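Local coordinates for protein polyphosphate kinase (Porphyromonas gingivalis, PDB 2O8R) that probably catalyses the reversible, magnesium-dependent transfer of the terminal phosphate of ATP onto a growing chain of inorganic polyphosphate, at residues A165-E170 with E225-Y230; Q554-S559 with C574-M579; E564-V569 with N584-R589. The protein carries 3 engineered substitutions. One frame throughout, in Å; residues are numbered along the deposited sequence.

Contact 1. Residues A165-E170 with E225-Y230; sequences AVRLKE and EVMDSY
A165 and Y230 form a doubly bonded antiparallel pair: A165 N reaches Y230 O at 2.9 Å, and Y230 N returns to A165 O. The backbone ladder runs on through R167 N to D228 O and closes with K169 and E225, where E225 N meets K169 O at 2.7 Å. Midway the register slips by one residue. R167 faces both M227 and D228, its carbonyl taking M227 N while its amide gives to D228 O. With M227 at phi/psi -81/-47°, this is a beta bulge on strand 225-235.

Apolar contacts gather on the face that carries V166, L168, V226 and S229. V166 CG1 meets V226 CG1 at 3.8 Å, the two valines slanting across each other, while L168 and V226 point the same way. L217 of helix 217-220 covers V166, V226 and S229.

On the other face R167 leads. Its chain bends at chi3 (79°), setting the guanidinium with Y230 OH over its centre, 3.8 Å from R167 CZ, and the tyrosine ring nearly perpendicular to it. M227 CB lies at the guanidinium edge, 3.7 Å from R167 NE, and the selenium of this selenomethionine, M227 SE, leans on K169 CB at 3.9 Å. Y177 adds a cation-pi contact to R167.

Strand 163-169, flanked on its second edge by 178-183, is thus an interior strand of the mixed sheet in the polyphosphate kinase middle domain.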
# COMPACT_ATOMS: atom_id res chain seq x y z
N ALA A 165 27.42 0.10 12.83
CA ALA A 165 28.61 -0.70 13.02
C ALA A 165 29.16 -0.39 14.40
O ALA A 165 29.42 0.77 14.72
CB ALA A 165 29.63 -0.40 11.96
N VAL A 166 29.29 -1.43 15.22
CA VAL A 166 29.74 -1.33 16.61
C VAL A 166 31.14 -1.92 16.77
O VAL A 166 31.41 -3.01 16.27
CB VAL A 166 28.80 -2.14 17.56
CG1 VAL A 166 29.27 -2.05 18.99
CG2 VAL A 166 27.37 -1.67 17.44
N ARG A 167 32.01 -1.20 17.47
CA ARG A 167 33.34 -1.71 17.83
C ARG A 167 33.31 -2.26 19.25
O ARG A 167 32.85 -1.59 20.18
CB ARG A 167 34.37 -0.59 17.75
CG ARG A 167 35.74 -0.98 18.24
CD ARG A 167 36.77 0.02 17.77
NE ARG A 167 36.78 1.23 18.58
CZ ARG A 167 37.52 2.30 18.31
NH1 ARG A 167 38.31 2.30 17.25
NH2 ARG A 167 37.47 3.36 19.11
N LEU A 168 33.82 -3.48 19.43
CA LEU A 168 33.79 -4.14 20.73
C LEU A 168 35.16 -4.59 21.26
O LEU A 168 35.99 -5.11 20.51
CB LEU A 168 32.86 -5.35 20.65
CG LEU A 168 31.44 -5.06 20.19
CD1 LEU A 168 30.83 -6.31 19.56
CD2 LEU A 168 30.59 -4.55 21.35
N LYS A 169 35.39 -4.38 22.56
CA LYS A 169 36.54 -4.95 23.26
C LYS A 169 36.03 -5.84 24.38
O LYS A 169 35.15 -5.45 25.13
CB LYS A 169 37.44 -3.85 23.81
CG LYS A 169 38.85 -4.31 24.10
CD LYS A 169 39.52 -3.36 25.08
CE LYS A 169 40.53 -4.08 25.94
NZ LYS A 169 40.69 -3.43 27.28
N GLU A 170 36.60 -7.04 24.48
CA GLU A 170 36.00 -8.14 25.24
C GLU A 170 36.33 -8.14 26.74
O GLU A 170 36.13 -7.15 27.43
CB GLU A 170 36.42 -9.45 24.61
CG GLU A 170 35.37 -10.54 24.64
CD GLU A 170 35.77 -11.72 23.80
OE1 GLU A 170 35.24 -12.83 24.04
OE2 GLU A 170 36.61 -11.55 22.89
N GLU A 225 32.84 -4.64 26.27
CA GLU A 225 32.83 -3.22 26.55
C GLU A 225 32.58 -2.52 25.21
O GLU A 225 33.43 -2.54 24.33
CB GLU A 225 34.18 -2.80 27.15
CG GLU A 225 34.10 -1.67 28.15
CD GLU A 225 33.38 -2.07 29.43
OE1 GLU A 225 32.62 -1.24 29.98
OE2 GLU A 225 33.58 -3.22 29.88
N VAL A 226 31.39 -1.94 25.07
CA VAL A 226 30.98 -1.31 23.81
C VAL A 226 31.77 -0.02 23.60
O VAL A 226 31.56 0.96 24.30
CB VAL A 226 29.48 -0.98 23.79
CG1 VAL A 226 29.07 -0.50 22.43
CG2 VAL A 226 28.64 -2.18 24.21
N MSE A 227 32.66 -0.02 22.61
CA MSE A 227 33.61 1.08 22.44
C MSE A 227 33.03 2.29 21.73
O MSE A 227 33.20 3.42 22.17
CB MSE A 227 34.88 0.60 21.74
CG MSE A 227 35.52 -0.57 22.47
SE MSE A 227 36.35 -0.14 24.20
CE MSE A 227 34.88 0.38 25.36
N ASP A 228 32.34 2.03 20.63
CA ASP A 228 31.75 3.07 19.84
C ASP A 228 30.82 2.39 18.85
O ASP A 228 30.93 1.19 18.60
CB ASP A 228 32.84 3.85 19.09
CG ASP A 228 32.50 5.32 18.89
OD1 ASP A 228 31.30 5.67 18.77
OD2 ASP A 228 33.44 6.13 18.85
N SER A 229 29.87 3.16 18.33
CA SER A 229 29.11 2.74 17.18
C SER A 229 29.03 3.90 16.21
O SER A 229 29.21 5.06 16.59
CB SER A 229 27.72 2.23 17.58
OG SER A 229 26.91 3.27 18.08
N TYR A 230 28.82 3.57 14.93
CA TYR A 230 28.77 4.55 13.86
C TYR A 230 27.70 4.16 12.87
O TYR A 230 27.57 2.98 12.51
CB TYR A 230 30.12 4.63 13.15
CG TYR A 230 31.33 4.44 14.03
CD1 TYR A 230 32.02 5.53 14.54
CD2 TYR A 230 31.80 3.16 14.35
CE1 TYR A 230 33.13 5.36 15.34
CE2 TYR A 230 32.91 2.98 15.15
CZ TYR A 230 33.58 4.09 15.65
OH TYR A 230 34.68 3.92 16.44

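Contact 2. Residues Q554-S559 with C574-M579; sequences QLYRAS and CLVPDM
Y556 of helix 549-560 reaches across to L575 and V576 in the loop between strands 564-569 and 585-589. The helix belongs to a beta-alpha-beta unit of the second phospholipase D-like C-terminal domain, linking the neighbouring parallel strands 538-543 and 564-569.

The tyrosine and L575 slide past one another in opposite directions. L575 CD1 stands over one ring face, displaced toward the rim and 4.2 Å above the plane, while L575 CG comes to 3.7 Å from Y556 CE1. L575 CG, anti to the backbone N (chi1 -176°), carries the CD1 branch toward the helix. There CD1 also touches L555 CD1 at 3.9 Å, the two leucines crossing roughly at a right angle. L555 itself rests on M539 and L541, so the leucines pack between helix, loop and sheet.

The ring is also bordered by the N-terminal part of the chain: Y8 lies with its ring plane parallel to that of Y556, and P9 O makes a weak hydrogen bond to the tyrosine hydroxyl. The loop backbone is fastened to the helix through the tyrosine: V576 N, close to the ring plane, donates to Y556 OH at 2.8 Å and 170°.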
# COMPACT_ATOMS: atom_id res chain seq x y z
N GLN A 554 19.97 26.06 -31.69
CA GLN A 554 18.98 26.92 -32.34
C GLN A 554 18.66 28.14 -31.48
O GLN A 554 18.52 29.25 -31.99
CB GLN A 554 17.71 26.12 -32.65
CG GLN A 554 18.01 24.78 -33.30
CD GLN A 554 16.77 24.02 -33.75
OE1 GLN A 554 15.67 24.57 -33.80
NE2 GLN A 554 16.95 22.75 -34.09
N LEU A 555 18.56 27.92 -30.17
CA LEU A 555 18.24 29.00 -29.25
C LEU A 555 19.37 30.02 -29.24
O LEU A 555 19.11 31.22 -29.31
CB LEU A 555 17.99 28.46 -27.85
CG LEU A 555 16.77 27.55 -27.70
CD1 LEU A 555 16.77 26.90 -26.32
CD2 LEU A 555 15.47 28.31 -27.96
N TYR A 556 20.60 29.52 -29.17
CA TYR A 556 21.80 30.35 -29.25
C TYR A 556 21.81 31.17 -30.53
O TYR A 556 22.13 32.37 -30.52
CB TYR A 556 23.05 29.49 -29.22
CG TYR A 556 23.46 28.97 -27.86
CD1 TYR A 556 23.43 29.79 -26.74
CD2 TYR A 556 23.92 27.66 -27.71
CE1 TYR A 556 23.84 29.32 -25.49
CE2 TYR A 556 24.34 27.19 -26.48
CZ TYR A 556 24.29 28.02 -25.38
OH TYR A 556 24.69 27.53 -24.17
N ARG A 557 21.48 30.52 -31.65
CA ARG A 557 21.38 31.22 -32.92
C ARG A 557 20.26 32.25 -32.93
O ARG A 557 20.40 33.31 -33.54
CB ARG A 557 21.21 30.25 -34.08
CG ARG A 557 22.44 29.41 -34.42
CD ARG A 557 22.11 28.36 -35.47
NE ARG A 557 21.03 28.83 -36.34
CZ ARG A 557 19.86 28.21 -36.53
NH1 ARG A 557 19.59 27.05 -35.94
NH2 ARG A 557 18.97 28.76 -37.34
N ALA A 558 19.15 31.95 -32.26
CA ALA A 558 18.05 32.91 -32.16
C ALA A 558 18.51 34.13 -31.37
O ALA A 558 18.26 35.26 -31.76
CB ALA A 558 16.83 32.28 -31.53
N SER A 559 19.22 33.88 -30.27
CA SER A 559 19.77 34.96 -29.45
C SER A 559 20.70 35.84 -30.29
O SER A 559 20.49 37.06 -30.40
CB SER A 559 20.53 34.39 -28.25
OG SER A 559 21.06 35.41 -27.43
N CYS A 574 21.28 23.07 -19.78
CA CYS A 574 22.64 22.98 -20.33
C CYS A 574 22.99 24.16 -21.19
O CYS A 574 24.12 24.28 -21.65
CB CYS A 574 22.82 21.72 -21.17
SG CYS A 574 22.67 20.19 -20.24
N LEU A 575 22.00 25.01 -21.44
CA LEU A 575 22.25 26.28 -22.09
C LEU A 575 22.91 27.16 -21.05
O LEU A 575 22.43 27.27 -19.93
CB LEU A 575 20.94 26.89 -22.56
CG LEU A 575 20.98 28.19 -23.35
CD1 LEU A 575 19.88 28.20 -24.39
CD2 LEU A 575 20.85 29.39 -22.43
N VAL A 576 24.02 27.78 -21.42
CA VAL A 576 24.76 28.63 -20.49
C VAL A 576 24.49 30.11 -20.73
O VAL A 576 24.76 30.64 -21.81
CB VAL A 576 26.27 28.23 -20.39
CG1 VAL A 576 26.75 27.60 -21.66
CG2 VAL A 576 27.16 29.39 -19.93
N PRO A 577 23.93 30.78 -19.71
CA PRO A 577 23.50 32.16 -19.83
C PRO A 577 24.65 33.13 -19.67
O PRO A 577 25.76 32.72 -19.30
CB PRO A 577 22.51 32.31 -18.68
CG PRO A 577 23.03 31.39 -17.63
CD PRO A 577 23.69 30.24 -18.35
N ASP A 578 24.37 34.41 -19.94
CA ASP A 578 25.33 35.50 -19.76
C ASP A 578 26.58 35.28 -20.60
O ASP A 578 27.70 35.44 -20.12
CB ASP A 578 25.71 35.66 -18.29
CG ASP A 578 24.50 35.84 -17.39
OD1 ASP A 578 23.44 36.29 -17.88
OD2 ASP A 578 24.63 35.54 -16.18
N MSE A 579 26.37 34.90 -21.85
CA MSE A 579 27.45 34.65 -22.77
C MSE A 579 27.13 35.41 -24.03
O MSE A 579 25.97 35.76 -24.24
CB MSE A 579 27.52 33.17 -23.09
CG MSE A 579 27.71 32.31 -21.88
SE MSE A 579 29.57 32.06 -21.36
CE MSE A 579 29.93 33.63 -20.26

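Contact 3. Residues E564-V569 with N584-R589; sequences EIDLIV and NIRVTR
D566 and R586 sit side by side on paired parallel strands and form a salt bridge, with D566 OD2 2.7 Å from R586 NH2. The carboxylate and guanidinium planes stand 82° apart, so the two groups do not pair flat in one plane: R586 NH2 faces the carboxylate while D566 OD1 lies over a face of the guanidinium. A bend at chi3 (-42°) folds the arginine back over its neighbour.

Beneath it runs a regular parallel ladder. I565 O takes R586 N at 2.7 Å, L567 N gives to R586 O at 2.9 Å, and L567 O receives T588 N. On the face opposite the salt bridge, I565 CD1 meets I585 CD1 at 3.8 Å, and L567 CD1 touches V587 CG2 at 4.0 Å.

A water sits among D566, L567 and T588, 2.8 Å from D566 OD1 and 2.6 Å from T588 OG1, with L567 O also in reach; it cannot donate to all its acceptor neighbours at once. In the next shell Y538 OH binds D566 OD2 and K668 NZ binds T588 OG1, while L650 of helix 636-651 packs on D566, I568 and T588. L575 and P577 cover the aliphatic face. At the strand end R589 is held by N665, S19 and the carbonyls of R570 and G571. Its side chain lies about 5 Å from that of R570, a predicted ATP-binding residue.

With R586 and Y538 both on OD2, and perhaps the water on OD1, the buried D566 carboxylate would probably stay ionised, its negative charge offset by the arginine and the surrounding donors.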
# COMPACT_ATOMS: atom_id res chain seq x y z
N GLU A 564 14.92 37.68 -28.47
CA GLU A 564 14.94 37.66 -27.00
C GLU A 564 14.23 36.43 -26.43
O GLU A 564 13.13 36.06 -26.86
CB GLU A 564 14.23 38.89 -26.46
CG GLU A 564 14.98 40.18 -26.59
CD GLU A 564 14.40 41.26 -25.70
OE1 GLU A 564 13.30 41.05 -25.13
OE2 GLU A 564 15.05 42.32 -25.56
N ILE A 565 14.87 35.80 -25.44
CA ILE A 565 14.36 34.55 -24.88
C ILE A 565 14.28 34.52 -23.34
O ILE A 565 15.28 34.73 -22.64
CB ILE A 565 15.18 33.32 -25.37
CG1 ILE A 565 15.49 33.43 -26.87
CG2 ILE A 565 14.43 32.03 -25.07
CD1 ILE A 565 16.43 32.35 -27.39
N ASP A 566 13.08 34.26 -22.82
CA ASP A 566 12.90 33.91 -21.41
C ASP A 566 12.68 32.41 -21.23
O ASP A 566 11.70 31.85 -21.71
CB ASP A 566 11.71 34.66 -20.83
CG ASP A 566 12.11 35.93 -20.13
OD1 ASP A 566 13.01 35.89 -19.27
OD2 ASP A 566 11.49 36.97 -20.43
N LEU A 567 13.62 31.78 -20.53
CA LEU A 567 13.52 30.37 -20.17
C LEU A 567 13.17 30.26 -18.71
O LEU A 567 13.83 30.86 -17.87
CB LEU A 567 14.86 29.66 -20.39
CG LEU A 567 15.26 29.36 -21.83
CD1 LEU A 567 16.69 28.86 -21.87
CD2 LEU A 567 14.33 28.32 -22.42
N ILE A 568 12.13 29.49 -18.41
CA ILE A 568 11.81 29.13 -17.03
C ILE A 568 12.00 27.61 -16.90
O ILE A 568 11.12 26.81 -17.27
CB ILE A 568 10.39 29.59 -16.65
CG1 ILE A 568 10.23 31.09 -16.89
CG2 ILE A 568 10.08 29.26 -15.21
CD1 ILE A 568 8.83 31.63 -16.60
N VAL A 569 13.17 27.22 -16.42
CA VAL A 569 13.57 25.81 -16.31
C VAL A 569 13.98 25.45 -14.89
O VAL A 569 14.95 26.00 -14.38
CB VAL A 569 14.75 25.49 -17.22
CG1 VAL A 569 15.20 24.04 -17.02
CG2 VAL A 569 14.36 25.73 -18.65
N ASN A 584 20.95 37.49 -25.51
CA ASN A 584 19.53 37.84 -25.43
C ASN A 584 18.65 36.85 -24.68
O ASN A 584 17.43 36.90 -24.80
CB ASN A 584 18.97 38.04 -26.83
CG ASN A 584 19.51 39.27 -27.48
OD1 ASN A 584 19.67 40.30 -26.83
ND2 ASN A 584 19.80 39.19 -28.77
N ILE A 585 19.28 35.95 -23.92
CA ILE A 585 18.54 34.95 -23.16
C ILE A 585 18.59 35.22 -21.65
O ILE A 585 19.66 35.50 -21.11
CB ILE A 585 19.05 33.52 -23.46
CG1 ILE A 585 19.23 33.34 -24.98
CG2 ILE A 585 18.08 32.47 -22.90
CD1 ILE A 585 19.60 31.95 -25.42
N ARG A 586 17.43 35.14 -21.00
CA ARG A 586 17.34 35.15 -19.53
C ARG A 586 16.85 33.79 -19.04
O ARG A 586 15.85 33.27 -19.54
CB ARG A 586 16.41 36.25 -19.02
CG ARG A 586 16.97 37.64 -19.12
CD ARG A 586 16.30 38.63 -18.19
NE ARG A 586 14.83 38.52 -18.12
CZ ARG A 586 13.97 38.91 -19.07
NH1 ARG A 586 14.38 39.42 -20.23
NH2 ARG A 586 12.67 38.76 -18.84
N VAL A 587 17.55 33.24 -18.06
CA VAL A 587 17.22 31.92 -17.54
C VAL A 587 16.73 32.01 -16.09
O VAL A 587 17.47 32.41 -15.18
CB VAL A 587 18.41 30.97 -17.62
CG1 VAL A 587 18.09 29.65 -16.95
CG2 VAL A 587 18.80 30.76 -19.07
N THR A 588 15.48 31.63 -15.90
CA THR A 588 14.88 31.64 -14.58
C THR A 588 14.59 30.22 -14.12
O THR A 588 13.93 29.45 -14.81
CB THR A 588 13.61 32.48 -14.57
OG1 THR A 588 13.94 33.81 -14.98
CG2 THR A 588 12.98 32.51 -13.18
N ARG A 589 15.11 29.89 -12.95
CA ARG A 589 14.70 28.69 -12.26
C ARG A 589 13.75 29.07 -11.12
O ARG A 589 14.13 29.81 -10.21
CB ARG A 589 15.90 27.96 -11.70
CG ARG A 589 15.57 26.92 -10.68
CD ARG A 589 16.86 26.32 -10.17
NE ARG A 589 17.43 25.45 -11.18
CZ ARG A 589 18.72 25.21 -11.33
NH1 ARG A 589 19.60 25.78 -10.53
NH2 ARG A 589 19.12 24.39 -12.29
O HOH W 1 13.88 33.89 -17.59

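Overall arrangement
Contacts 2 and 3 belong to one core, their centres 9 Å apart, whereas contact 1 lies in the middle domain, about 57 and 55 Å from contacts 2 and 3 between centres, and is only partly buried. Contact 3 supplies the sheet and contact 2 the helix and loop over its aliphatic face: N584 ND2 probably bonds to S559 O at 2.8 Å, and L575 CD1 touches I585 CD1. Along the chain their segments alternate, residues 574-579 lying within the helix-free connection between the two parallel strands. Contacts 1 and 3 both rest on backbone ladders, one antiparallel and bulged, the other parallel and regular; contact 2 has a single hydrogen bond and otherwise apolar packing.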